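Local coordinates for sortase family protein (Streptococcus agalactiae, PDB 3O0P) that probably catalyses the covalent joining of pilin subunits during pilus assembly, as a class C sortase of group B Streptococcus, at residues N26-L31 with L64-K69; A30-Y35 with L105-N110; G137-I142 with A150-Q155; D154-V159 with H189-R194. One frame throughout, in Å; residues are numbered along the deposited sequence. Where two conformers were deposited one is given.

How the contacts relate
Contacts 1 and 2 both start from helix 22-37; both close before contact 3 opens, and contact 4 begins where contact 3 ends. The centres of contacts 1 and 2 lie 10 Å apart. Contact 1 sets the helix against the loop leading to strand 71-75, and contact 2 sets its next turns against the loop before strand 112-117. Leu-64 of contact 1 touches Ala-32, Leu-105 and Ile-107 of contact 2. Contacts 3 and 4 share strand 148-159, with centres 13 Å apart. Their strands run 139-143, 148-159, 189-198 in one sheet. Pro-106 of contact 2 packs on Ile-142 of contact 3. Helix 22-37 is thus packed on loops of the sortase fold, while contacts 3 and 4 build its sheet.

Contact 1: N26-L31 with L64-K69; sequences NRRMAL and LEVSEK
Arg-28 of the helix reaches the backbone of Glu-65, and Met-29 beside it touches Leu-64. NH1 of Arg-28 gives a hydrogen bond of 2.9 Å to the carbonyl O of Glu-65, with an N-H...O angle of 161°. That oxygen lies at the edge of the guanidinium group, close to its plane. The nitrogen, however, sits above the carbonyl plane, about 50° out of it. One water makes a second link: NH2 of Arg-28 donates to it at 2.9 Å, and it donates to Glu-65 O at 2.8 Å. The same carbonyl is therefore held by one side chain both directly and through water. The Arg-28 chain is extended from CG to NE, which carries the charged end across to the loop. CG1 of Val-66 lies obliquely by the guanidinium, 4.0 Å from NH1. Met-29 is bent at chi2 and chi3, and its SD meets CD2 of Leu-64 at 3.9 Å, the two side chains crossing at about a right angle.

Further out, Glu-24 holds NE of Arg-28 in a salt bridge and Met-63 O takes another bond from NH1. The Glu-65 carboxylate pairs with Arg-62. Beyond Glu-65 the loop folds into a type I' turn, Val-66 to Lys-69. This helix-on-loop packing is consistent with the N-terminal helical region of class C sortases, here set against the loop before strand 71-75.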
loop_
_atom_site.group_PDB
_atom_site.type_symbol
_atom_site.label_atom_id
_atom_site.label_comp_id
_atom_site.label_asym_id
_atom_site.label_seq_id
_atom_site.Cartn_x
_atom_site.Cartn_y
_atom_site.Cartn_z
ATOM N N ASN A 26 9.607 16.522 9.276
ATOM C CA ASN A 26 10.932 15.933 9.321
ATOM C C ASN A 26 11.087 14.942 10.444
ATOM O O ASN A 26 11.735 13.903 10.257
ATOM C CB ASN A 26 11.984 17.032 9.439
ATOM C CG ASN A 26 12.481 17.488 8.105
ATOM O OD1 ASN A 26 12.853 16.659 7.269
ATOM N ND2 ASN A 26 12.616 18.790 7.940
ATOM N N ARG A 27 10.534 15.256 11.614
ATOM C CA ARG A 27 10.638 14.368 12.762
ATOM C C ARG A 27 9.914 13.052 12.460
ATOM O O ARG A 27 10.452 11.969 12.681
ATOM C CB ARG A 27 10.018 15.034 13.976
ATOM C CG ARG A 27 10.197 14.213 15.250
ATOM C CD ARG A 27 9.383 14.742 16.415
ATOM N NE ARG A 27 7.951 14.568 16.219
ATOM C CZ ARG A 27 7.316 13.435 16.486
ATOM N NH1 ARG A 27 7.993 12.408 16.984
ATOM N NH2 ARG A 27 6.015 13.323 16.283
ATOM N N ARG A 28 8.706 13.160 11.934
ATOM C CA ARG A 28 7.911 11.983 11.632
ATOM C C ARG A 28 8.546 11.143 10.533
ATOM O O ARG A 28 8.571 9.908 10.616
ATOM C CB ARG A 28 6.497 12.405 11.235
ATOM C CG ARG A 28 5.665 12.920 12.398
ATOM C CD ARG A 28 4.436 13.589 11.849
ATOM N NE ARG A 28 3.394 13.935 12.804
ATOM C CZ ARG A 28 2.218 13.317 12.909
ATOM N NH1 ARG A 28 1.945 12.231 12.197
ATOM N NH2 ARG A 28 1.307 13.784 13.742
ATOM N N MET A 29 9.005 11.810 9.469
ATOM C CA MET A 29 9.651 11.111 8.385
ATOM C C MET A 29 10.934 10.437 8.854
ATOM O O MET A 29 11.300 9.372 8.372
ATOM C CB MET A 29 9.871 12.032 7.186
ATOM C CG MET A 29 8.589 12.547 6.563
ATOM S SD MET A 29 7.516 11.240 5.717
ATOM C CE MET A 29 8.539 10.990 4.274
ATOM N N ALA A 30 11.617 11.027 9.822
ATOM C CA ALA A 30 12.806 10.385 10.396
ATOM C C ALA A 30 12.427 9.105 11.102
ATOM O O ALA A 30 13.106 8.089 10.976
ATOM C CB ALA A 30 13.483 11.313 11.374
ATOM N N LEU A 31 11.342 9.137 11.871
ATOM C CA LEU A 31 10.880 7.931 12.528
ATOM C C LEU A 31 10.490 6.866 11.522
ATOM O O LEU A 31 10.747 5.684 11.731
ATOM C CB LEU A 31 9.722 8.230 13.484
ATOM C CG LEU A 31 10.078 9.058 14.726
ATOM C CD1 LEU A 31 8.822 9.332 15.528
ATOM C CD2 LEU A 31 11.083 8.359 15.615
ATOM N N LEU A 64 3.274 8.335 10.779
ATOM C CA LEU A 64 2.775 8.773 9.472
ATOM C C LEU A 64 1.307 9.144 9.466
ATOM O O LEU A 64 0.789 9.575 8.440
ATOM C CB LEU A 64 2.993 7.692 8.421
ATOM C CG LEU A 64 4.446 7.454 8.001
ATOM C CD1 LEU A 64 4.502 6.388 6.918
ATOM C CD2 LEU A 64 5.139 8.721 7.546
ATOM N N GLU A 65 0.638 9.012 10.607
ATOM C CA GLU A 65 -0.799 9.182 10.661
ATOM C C GLU A 65 -1.228 10.603 10.959
ATOM O O GLU A 65 -0.790 11.200 11.917
ATOM C CB GLU A 65 -1.385 8.314 11.769
ATOM C CG GLU A 65 -1.480 6.863 11.387
ATOM C CD GLU A 65 -2.167 6.015 12.455
ATOM O OE1 GLU A 65 -2.588 6.590 13.488
ATOM O OE2 GLU A 65 -2.260 4.778 12.273
ATOM N N VAL A 66 -2.152 11.098 10.141
ATOM C CA VAL A 66 -2.969 12.259 10.483
ATOM C C VAL A 66 -4.383 11.928 10.004
ATOM O O VAL A 66 -4.571 11.185 9.030
ATOM C CB VAL A 66 -2.484 13.576 9.837
ATOM C CG1 VAL A 66 -1.132 13.979 10.404
ATOM C CG2 VAL A 66 -2.456 13.481 8.311
ATOM N N SER A 67 -5.376 12.395 10.750
ATOM C CA SER A 67 -6.766 12.060 10.466
ATOM C C SER A 67 -6.953 10.538 10.337
ATOM O O SER A 67 -7.749 10.062 9.508
ATOM C CB SER A 67 -7.222 12.749 9.183
ATOM O OG SER A 67 -8.619 12.983 9.212
ATOM N N GLU A 68 -6.206 9.787 11.146
ATOM C CA GLU A 68 -6.351 8.322 11.257
ATOM C C GLU A 68 -5.764 7.531 10.096
ATOM O O GLU A 68 -5.883 6.302 10.040
ATOM C CB GLU A 68 -7.832 7.947 11.392
ATOM C CG GLU A 68 -8.502 8.588 12.580
ATOM C CD GLU A 68 -9.842 7.964 12.894
ATOM O OE1 GLU A 68 -10.826 8.316 12.214
ATOM O OE2 GLU A 68 -9.905 7.110 13.800
ATOM N N LYS A 69 -5.186 8.237 9.144
ATOM C CA LYS A 69 -4.727 7.665 7.885
ATOM C C LYS A 69 -3.256 7.912 7.674
ATOM O O LYS A 69 -2.725 8.923 8.130
ATOM C CB LYS A 69 -5.516 8.301 6.729
ATOM C CG LYS A 69 -6.993 7.983 6.835
ATOM C CD LYS A 69 -7.882 8.959 6.117
ATOM C CE LYS A 69 -9.346 8.534 6.252
ATOM N NZ LYS A 69 -10.310 9.578 5.803
HETATM O O HOH W 1 -1.271 12.555 14.298
#

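Contact 2: A30-Y35 with L105-N110; sequences ALAQAY and LPIGGN
The Tyr-35 ring meets Leu-105 along its CD2-CE2 side, where the methyl CD1 comes in at a slant. CD2 of Tyr-35 is 3.4 Å from CD1 of Leu-105, and CE2 of the ring lies 3.8 Å from CG of that leucine. The other flat group is the Gln-33 amide, whose OE1 passes 4.0 Å from CD1 of Ile-107. This is helix-on-loop packing, in which helix 22-37 covers a loop of the sortase barrel between strands 97-99 and 112-117. Ala-32 is central. Its CB touches two methyl groups at once: Leu-105 CD1 at 3.9 Å and Ile-107 CD1 at 3.9 Å.

Tyr-35 reaches Leu-105 because its CG is turned away from the backbone N, chi1 173°, and the two side chains cross at about a right angle. Pro-106 centres an inverse gamma turn, with Ile-107 N bonded to Leu-105 O. Asn-36 OD1 also accepts from Leu-105 N, while Asp-174 takes the N-H of Gly-109. Beside this packing, one water donates both to OE1 of Gln-33, at 2.8 Å, and to the carbonyl O of Gly-108, at 3.1 Å.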
loop_
_atom_site.group_PDB
_atom_site.type_symbol
_atom_site.label_atom_id
_atom_site.label_comp_id
_atom_site.label_asym_id
_atom_site.label_seq_id
_atom_site.Cartn_x
_atom_site.Cartn_y
_atom_site.Cartn_z
ATOM N N ALA A 30 11.617 11.027 9.822
ATOM C CA ALA A 30 12.806 10.385 10.396
ATOM C C ALA A 30 12.427 9.105 11.102
ATOM O O ALA A 30 13.106 8.089 10.976
ATOM C CB ALA A 30 13.483 11.313 11.374
ATOM N N LEU A 31 11.342 9.137 11.871
ATOM C CA LEU A 31 10.880 7.931 12.528
ATOM C C LEU A 31 10.490 6.866 11.522
ATOM O O LEU A 31 10.747 5.684 11.731
ATOM C CB LEU A 31 9.722 8.230 13.484
ATOM C CG LEU A 31 10.078 9.058 14.726
ATOM C CD1 LEU A 31 8.822 9.332 15.528
ATOM C CD2 LEU A 31 11.083 8.359 15.615
ATOM N N ALA A 32 9.850 7.286 10.433
ATOM C CA ALA A 32 9.440 6.342 9.392
ATOM C C ALA A 32 10.662 5.728 8.690
ATOM O O ALA A 32 10.677 4.538 8.423
ATOM C CB ALA A 32 8.516 7.016 8.391
ATOM N N GLN A 33 11.681 6.544 8.398
ATOM C CA GLN A 33 12.913 6.041 7.810
ATOM C C GLN A 33 13.596 5.048 8.744
ATOM O O GLN A 33 14.071 4.003 8.317
ATOM C CB GLN A 33 13.837 7.231 7.502
ATOM C CG GLN A 33 15.159 6.821 6.939
ATOM C CD GLN A 33 14.966 6.196 5.569
ATOM O OE1 GLN A 33 14.185 6.687 4.749
ATOM N NE2 GLN A 33 15.657 5.091 5.324
ATOM N N ALA A 34 13.717 5.405 10.026
ATOM C CA ALA A 34 14.323 4.508 10.985
ATOM C C ALA A 34 13.569 3.181 11.072
ATOM O O ALA A 34 14.185 2.118 11.153
ATOM C CB ALA A 34 14.455 5.179 12.370
ATOM N N TYR A 35 12.242 3.241 11.064
ATOM C CA TYR A 35 11.417 2.037 11.062
ATOM C C TYR A 35 11.731 1.201 9.821
ATOM O O TYR A 35 11.951 0.003 9.917
ATOM C CB TYR A 35 9.926 2.432 11.088
ATOM C CG TYR A 35 9.025 1.243 10.929
ATOM C CD1 TYR A 35 8.525 0.582 12.041
ATOM C CD2 TYR A 35 8.669 0.770 9.666
ATOM C CE1 TYR A 35 7.703 -0.526 11.913
ATOM C CE2 TYR A 35 7.843 -0.338 9.527
ATOM C CZ TYR A 35 7.385 -0.986 10.661
ATOM O OH TYR A 35 6.585 -2.083 10.511
ATOM N N LEU A 105 7.223 1.176 4.929
ATOM C CA LEU A 105 6.245 2.254 4.963
ATOM C C LEU A 105 6.349 3.039 3.675
ATOM O O LEU A 105 7.431 3.120 3.073
ATOM C CB LEU A 105 6.554 3.167 6.131
ATOM C CG LEU A 105 6.408 2.528 7.517
ATOM C CD1 LEU A 105 6.862 3.495 8.573
ATOM C CD2 LEU A 105 4.969 2.095 7.791
ATOM N N PRO A 106 5.230 3.626 3.214
ATOM C CA PRO A 106 5.158 4.201 1.863
ATOM C C PRO A 106 5.749 5.603 1.768
ATOM O O PRO A 106 5.041 6.605 1.563
ATOM C CB PRO A 106 3.665 4.191 1.562
ATOM C CG PRO A 106 3.043 4.325 2.919
ATOM C CD PRO A 106 3.898 3.473 3.823
ATOM N N ILE A 107 7.067 5.657 1.897
ATOM C CA ILE A 107 7.790 6.921 1.808
ATOM C C ILE A 107 8.891 6.879 0.756
ATOM O O ILE A 107 9.609 7.848 0.579
ATOM C CB ILE A 107 8.410 7.318 3.176
ATOM C CG1 ILE A 107 9.384 6.261 3.711
ATOM C CG2 ILE A 107 7.302 7.531 4.193
ATOM C CD1 ILE A 107 10.222 6.753 4.900
ATOM N N GLY A 108 9.037 5.740 0.078
ATOM C CA GLY A 108 10.053 5.592 -0.932
ATOM C C GLY A 108 11.438 5.536 -0.334
ATOM O O GLY A 108 11.599 5.523 0.873
ATOM N N GLY A 109 12.419 5.495 -1.229
ATOM C CA GLY A 109 13.827 5.442 -0.868
ATOM C C GLY A 109 14.505 4.222 -1.470
ATOM O O GLY A 109 13.850 3.267 -1.895
ATOM N N ASN A 110 15.827 4.236 -1.513
ATOM C CA ASN A 110 16.539 3.087 -2.013
ATOM C C ASN A 110 16.262 1.876 -1.141
ATOM O O ASN A 110 16.120 1.986 0.083
ATOM C CB ASN A 110 18.024 3.396 -2.048
ATOM C CG ASN A 110 18.797 2.414 -2.868
ATOM O OD1 ASN A 110 18.325 1.938 -3.908
ATOM N ND2 ASN A 110 19.982 2.063 -2.388
HETATM O O HOH W 2 12.650 4.590 3.617
#

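Contact 3: G137-I142 with A150-Q155; sequences GDKFYI and AYQVDQ
A beta hairpin joins strands 139-143 and 148-159, and Phe-140 faces Tyr-151 as its antiparallel hydrogen-bonded pair. Phe-140 N donates to Tyr-151 O at 3.0 Å, and Tyr-151 N donates to Phe-140 O at 2.9 Å. Lys-139 with Gln-152 and Tyr-141 with Ala-150 are the non-hydrogen-bonded pairs. Two further bonds extend the pairing past the strand end: Val-153 N to Asp-138 O, and Gly-137 N to Val-153 O.

The Phe-140 ring lies over CB of Tyr-151 in a CH-pi contact. That carbon is 3.8 Å from the ring centroid, 21° off the normal. The phenylalanine CG sits between its backbone N and carbonyl carbon, chi1 60°, and this swings the ring across toward the neighbouring strand. The two rings are nearly parallel, at 22°, but offset, with little of one ring above the other. CG2 of Val-153 comes to the edge of the Phe-140 ring, 4.1 Å from CE2. In the sortase barrel this face looks inward: Phe-140 also packs on Ala-176 and Leu-178, and Tyr-151 OH bonds Asp-174.

The other face carries Lys-139, Gln-152, Tyr-141 and Ala-150. Lys-139 and Gln-152 run alongside each other on this face. The lysine chain bends at its end, and NZ bonds back to Gly-137 O at 3.0 Å.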
loop_
_atom_site.group_PDB
_atom_site.type_symbol
_atom_site.label_atom_id
_atom_site.label_comp_id
_atom_site.label_asym_id
_atom_site.label_seq_id
_atom_site.Cartn_x
_atom_site.Cartn_y
_atom_site.Cartn_z
ATOM N N GLY A 137 3.334 -0.083 -17.623
ATOM C CA GLY A 137 3.315 1.280 -18.114
ATOM C C GLY A 137 2.287 2.137 -17.429
ATOM O O GLY A 137 2.420 3.354 -17.437
ATOM N N ASP A 138 1.251 1.522 -16.850
ATOM C CA ASP A 138 0.281 2.303 -16.103
ATOM C C ASP A 138 0.919 2.816 -14.818
ATOM O O ASP A 138 1.938 2.306 -14.377
ATOM C CB ASP A 138 -0.961 1.483 -15.762
ATOM C CG ASP A 138 -1.778 1.136 -16.976
ATOM O OD1 ASP A 138 -1.679 1.827 -18.014
ATOM O OD2 ASP A 138 -2.553 0.183 -16.860
ATOM N N LYS A 139 0.317 3.834 -14.219
ATOM C CA LYS A 139 0.916 4.491 -13.063
ATOM C C LYS A 139 -0.033 4.545 -11.878
ATOM O O LYS A 139 -1.250 4.483 -11.997
ATOM C CB LYS A 139 1.392 5.900 -13.453
ATOM C CG LYS A 139 2.456 5.886 -14.555
ATOM C CD LYS A 139 2.693 7.238 -15.171
ATOM C CE LYS A 139 3.621 7.117 -16.362
ATOM N NZ LYS A 139 3.042 6.282 -17.450
ATOM N N PHE A 140 0.558 4.649 -10.704
ATOM C CA PHE A 140 -0.198 4.894 -9.492
ATOM C C PHE A 140 0.622 5.754 -8.577
ATOM O O PHE A 140 1.833 5.871 -8.733
ATOM C CB PHE A 140 -0.682 3.605 -8.826
ATOM C CG PHE A 140 0.409 2.640 -8.405
ATOM C CD1 PHE A 140 0.956 2.702 -7.136
ATOM C CD2 PHE A 140 0.835 1.629 -9.256
ATOM C CE1 PHE A 140 1.906 1.796 -6.733
ATOM C CE2 PHE A 140 1.785 0.712 -8.835
ATOM C CZ PHE A 140 2.314 0.800 -7.572
ATOM N N TYR A 141 -0.071 6.381 -7.639
ATOM C CA TYR A 141 0.507 7.437 -6.828
ATOM C C TYR A 141 0.159 7.228 -5.361
ATOM O O TYR A 141 -0.973 6.898 -5.046
ATOM C CB TYR A 141 -0.062 8.782 -7.326
ATOM C CG TYR A 141 0.066 8.934 -8.825
ATOM C CD1 TYR A 141 1.175 9.547 -9.381
ATOM C CD2 TYR A 141 -0.906 8.430 -9.685
ATOM C CE1 TYR A 141 1.317 9.665 -10.749
ATOM C CE2 TYR A 141 -0.762 8.536 -11.069
ATOM C CZ TYR A 141 0.350 9.153 -11.583
ATOM O OH TYR A 141 0.500 9.285 -12.942
ATOM N N ILE A 142 1.122 7.465 -4.474
ATOM C CA ILE A 142 0.866 7.426 -3.042
ATOM C C ILE A 142 1.197 8.789 -2.468
ATOM O O ILE A 142 2.314 9.282 -2.660
ATOM C CB ILE A 142 1.715 6.340 -2.342
ATOM C CG1 ILE A 142 1.321 4.958 -2.859
ATOM C CG2 ILE A 142 1.527 6.400 -0.832
ATOM C CD1 ILE A 142 2.305 3.875 -2.509
ATOM N N ALA A 150 5.304 8.487 -7.051
ATOM C CA ALA A 150 4.708 7.843 -8.231
ATOM C C ALA A 150 5.452 6.571 -8.586
ATOM O O ALA A 150 6.688 6.502 -8.434
ATOM C CB ALA A 150 4.752 8.790 -9.402
ATOM N N TYR A 151 4.700 5.602 -9.090
ATOM C CA TYR A 151 5.232 4.305 -9.469
ATOM C C TYR A 151 4.662 3.937 -10.835
ATOM O O TYR A 151 3.515 4.270 -11.163
ATOM C CB TYR A 151 4.854 3.245 -8.412
ATOM C CG TYR A 151 5.625 3.472 -7.130
ATOM C CD1 TYR A 151 6.869 2.901 -6.937
ATOM C CD2 TYR A 151 5.124 4.297 -6.130
ATOM C CE1 TYR A 151 7.614 3.175 -5.788
ATOM C CE2 TYR A 151 5.843 4.569 -4.984
ATOM C CZ TYR A 151 7.088 4.015 -4.816
ATOM O OH TYR A 151 7.817 4.292 -3.687
ATOM N N GLN A 152 5.462 3.237 -11.632
ATOM C CA GLN A 152 5.047 2.779 -12.950
ATOM C C GLN A 152 5.087 1.262 -13.002
ATOM O O GLN A 152 6.116 0.654 -12.706
ATOM C CB GLN A 152 5.968 3.352 -14.012
ATOM C CG GLN A 152 5.621 2.893 -15.428
ATOM C CD GLN A 152 6.458 3.604 -16.457
ATOM O OE1 GLN A 152 6.678 4.794 -16.356
ATOM N NE2 GLN A 152 6.944 2.869 -17.438
ATOM N N VAL A 153 3.947 0.665 -13.321
ATOM C CA VAL A 153 3.789 -0.781 -13.289
ATOM C C VAL A 153 4.820 -1.444 -14.196
ATOM O O VAL A 153 4.947 -1.084 -15.371
ATOM C CB VAL A 153 2.366 -1.173 -13.716
ATOM C CG1 VAL A 153 2.222 -2.691 -13.798
ATOM C CG2 VAL A 153 1.357 -0.599 -12.737
ATOM N N ASP A 154 5.515 -2.443 -13.659
ATOM C CA ASP A 154 6.517 -3.183 -14.420
ATOM C C ASP A 154 6.448 -4.703 -14.234
ATOM O O ASP A 154 7.236 -5.410 -14.829
ATOM C CB ASP A 154 7.944 -2.693 -14.095
ATOM C CG ASP A 154 8.415 -3.041 -12.684
ATOM O OD1 ASP A 154 7.806 -3.889 -12.014
ATOM O OD2 ASP A 154 9.458 -2.453 -12.271
ATOM N N GLN A 155 5.496 -5.209 -13.456
ATOM C CA GLN A 155 5.356 -6.643 -13.262
ATOM C C GLN A 155 3.983 -6.924 -12.690
ATOM O O GLN A 155 3.561 -6.246 -11.781
ATOM C CB GLN A 155 6.423 -7.140 -12.297
ATOM C CG GLN A 155 6.403 -8.653 -12.065
ATOM C CD GLN A 155 7.508 -9.108 -11.134
ATOM O OE1 GLN A 155 8.605 -9.408 -11.568
ATOM N NE2 GLN A 155 7.224 -9.141 -9.854
#

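Contact 4: D154-V159 with H189-R194; sequences DQIKVV and HRLLVR
Arg-194 crosses Asp-154 and Gln-155 at a slant, touching them from CB to tip. CB is 3.8 Å from the carbonyl O of Gln-155. CG and CD each pass Asp-154 OD1. The chain then bends at chi3 (73°), which brings NE to Asp-154 OD1 at 2.9 Å. NH2 reaches the same oxygen at 3.1 Å. This is a side-on salt bridge in which two nitrogens grip one atom. OD1 lies in the guanidinium plane and offers NE its syn lone pair, but NH2 meets it from above the carboxylate plane. The carboxylate and guanidinium planes are 76° apart. The Gln-155 amide stacks over one face of the guanidinium, 26° from parallel, with NE2 3.6 Å from NH1 of Arg-194. Tyr-175 adds a cation-pi contact.

A classic beta bulge places two residues, Asp-154 and Gln-155, opposite the single Arg-194. Asp-154 N bonds Arg-194 O at 2.8 Å, and Gln-155 N makes only a weak bond to it. Beyond the bulge the antiparallel pairing is regular. Lys-157 pairs with Leu-192, and Val-159 with Arg-190, by two bonds each.

Apolar contacts flank the strands. Leu-191 CD1 meets Ile-156 CG2 at 3.8 Å and also touches Val-158 CG2. On the other face Val-159 CG2 meets Leu-192 CD1 at 3.6 Å. Arg-190 turns away to Asp-46, near Tyr-48. Asp-154 OD2 also bonds His-196 ND1. With partners on both its oxygens, the Asp-154 carboxylate is probably fixed in rotation, and its charge should in turn steady the Arg-194 guanidinium at the bulge.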
loop_
_atom_site.group_PDB
_atom_site.type_symbol
_atom_site.label_atom_id
_atom_site.label_comp_id
_atom_site.label_asym_id
_atom_site.label_seq_id
_atom_site.Cartn_x
_atom_site.Cartn_y
_atom_site.Cartn_z
ATOM N N ASP A 154 5.515 -2.443 -13.659
ATOM C CA ASP A 154 6.517 -3.183 -14.420
ATOM C C ASP A 154 6.448 -4.703 -14.234
ATOM O O ASP A 154 7.236 -5.410 -14.829
ATOM C CB ASP A 154 7.944 -2.693 -14.095
ATOM C CG ASP A 154 8.415 -3.041 -12.684
ATOM O OD1 ASP A 154 7.806 -3.889 -12.014
ATOM O OD2 ASP A 154 9.458 -2.453 -12.271
ATOM N N GLN A 155 5.496 -5.209 -13.456
ATOM C CA GLN A 155 5.356 -6.643 -13.262
ATOM C C GLN A 155 3.983 -6.924 -12.690
ATOM O O GLN A 155 3.561 -6.246 -11.781
ATOM C CB GLN A 155 6.423 -7.140 -12.297
ATOM C CG GLN A 155 6.403 -8.653 -12.065
ATOM C CD GLN A 155 7.508 -9.108 -11.134
ATOM O OE1 GLN A 155 8.605 -9.408 -11.568
ATOM N NE2 GLN A 155 7.224 -9.141 -9.854
ATOM N N ILE A 156 3.293 -7.918 -13.225
ATOM C CA ILE A 156 2.018 -8.335 -12.702
ATOM C C ILE A 156 2.072 -9.840 -12.533
ATOM O O ILE A 156 2.365 -10.562 -13.486
ATOM C CB ILE A 156 0.887 -7.945 -13.660
ATOM C CG1 ILE A 156 0.899 -6.418 -13.841
ATOM C CG2 ILE A 156 -0.434 -8.431 -13.121
ATOM C CD1 ILE A 156 -0.011 -5.898 -14.894
ATOM N N LYS A 157 1.853 -10.295 -11.302
ATOM C CA LYS A 157 1.962 -11.710 -10.971
ATOM C C LYS A 157 0.777 -12.159 -10.151
ATOM O O LYS A 157 0.262 -11.408 -9.337
ATOM C CB LYS A 157 3.239 -12.014 -10.190
ATOM C CG LYS A 157 4.493 -11.821 -10.998
ATOM C CD LYS A 157 5.748 -12.147 -10.206
ATOM C CE LYS A 157 6.017 -13.635 -10.177
ATOM N NZ LYS A 157 7.340 -13.936 -9.581
ATOM N N VAL A 158 0.366 -13.408 -10.353
ATOM C CA VAL A 158 -0.652 -14.055 -9.542
ATOM C C VAL A 158 0.062 -15.161 -8.795
ATOM O O VAL A 158 0.700 -16.012 -9.417
ATOM C CB VAL A 158 -1.783 -14.609 -10.416
ATOM C CG1 VAL A 158 -2.696 -15.513 -9.591
ATOM C CG2 VAL A 158 -2.555 -13.457 -11.044
ATOM N N VAL A 159 -0.044 -15.151 -7.466
ATOM C CA VAL A 159 0.701 -16.063 -6.604
ATOM C C VAL A 159 -0.230 -16.711 -5.570
ATOM O O VAL A 159 -1.367 -16.260 -5.336
ATOM C CB VAL A 159 1.883 -15.335 -5.904
ATOM C CG1 VAL A 159 2.797 -14.671 -6.950
ATOM C CG2 VAL A 159 1.341 -14.333 -4.886
ATOM N N HIS A 189 -6.043 -17.064 -4.722
ATOM C CA HIS A 189 -4.749 -16.513 -5.118
ATOM C C HIS A 189 -4.684 -15.021 -4.849
ATOM O O HIS A 189 -5.665 -14.404 -4.422
ATOM C CB HIS A 189 -4.478 -16.788 -6.598
ATOM C CG HIS A 189 -4.233 -18.236 -6.898
ATOM N ND1 HIS A 189 -5.236 -19.178 -6.918
ATOM C CD2 HIS A 189 -3.086 -18.899 -7.164
ATOM C CE1 HIS A 189 -4.717 -20.360 -7.197
ATOM N NE2 HIS A 189 -3.413 -20.217 -7.358
ATOM N N ARG A 190 -3.502 -14.466 -5.062
ATOM C CA ARG A 190 -3.265 -13.059 -4.802
ATOM C C ARG A 190 -2.682 -12.432 -6.058
ATOM O O ARG A 190 -1.788 -12.990 -6.692
ATOM C CB ARG A 190 -2.325 -12.894 -3.601
ATOM C CG ARG A 190 -2.840 -13.575 -2.319
ATOM C CD ARG A 190 -4.141 -12.973 -1.767
ATOM N NE ARG A 190 -4.604 -13.699 -0.576
ATOM C CZ ARG A 190 -5.525 -14.649 -0.567
ATOM N NH1 ARG A 190 -6.140 -15.008 -1.687
ATOM N NH2 ARG A 190 -5.844 -15.233 0.576
ATOM N N LEU A 191 -3.219 -11.272 -6.413
ATOM C CA LEU A 191 -2.753 -10.504 -7.544
ATOM C C LEU A 191 -1.833 -9.408 -7.033
ATOM O O LEU A 191 -2.229 -8.610 -6.181
ATOM C CB LEU A 191 -3.948 -9.883 -8.274
ATOM C CG LEU A 191 -3.621 -8.903 -9.410
ATOM C CD1 LEU A 191 -2.883 -9.601 -10.530
ATOM C CD2 LEU A 191 -4.890 -8.227 -9.921
ATOM N N LEU A 192 -0.635 -9.353 -7.614
ATOM C CA LEU A 192 0.413 -8.423 -7.217
ATOM C C LEU A 192 0.810 -7.568 -8.417
ATOM O O LEU A 192 1.406 -8.064 -9.367
ATOM C CB LEU A 192 1.655 -9.180 -6.716
ATOM C CG LEU A 192 1.597 -9.850 -5.340
ATOM C CD1 LEU A 192 0.458 -10.828 -5.191
ATOM C CD2 LEU A 192 2.920 -10.564 -5.048
ATOM N N VAL A 193 0.459 -6.287 -8.377
ATOM C CA VAL A 193 0.816 -5.327 -9.410
ATOM C C VAL A 193 1.945 -4.457 -8.873
ATOM O O VAL A 193 1.720 -3.613 -8.020
ATOM C CB VAL A 193 -0.414 -4.476 -9.793
ATOM C CG1 VAL A 193 -0.038 -3.472 -10.853
ATOM C CG2 VAL A 193 -1.567 -5.372 -10.298
ATOM N N ARG A 194 3.159 -4.667 -9.381
ATOM C CA ARG A 194 4.337 -3.972 -8.923
ATOM C C ARG A 194 4.704 -2.844 -9.869
ATOM O O ARG A 194 4.652 -2.998 -11.093
ATOM C CB ARG A 194 5.511 -4.946 -8.826
ATOM C CG ARG A 194 6.742 -4.338 -8.169
ATOM C CD ARG A 194 7.946 -5.265 -8.214
ATOM N NE ARG A 194 8.471 -5.330 -9.564
ATOM C CZ ARG A 194 9.482 -6.101 -9.937
ATOM N NH1 ARG A 194 10.011 -6.927 -9.057
ATOM N NH2 ARG A 194 9.926 -6.068 -11.193
HETATM O O HOH W 3 4.509 -8.527 -8.927
#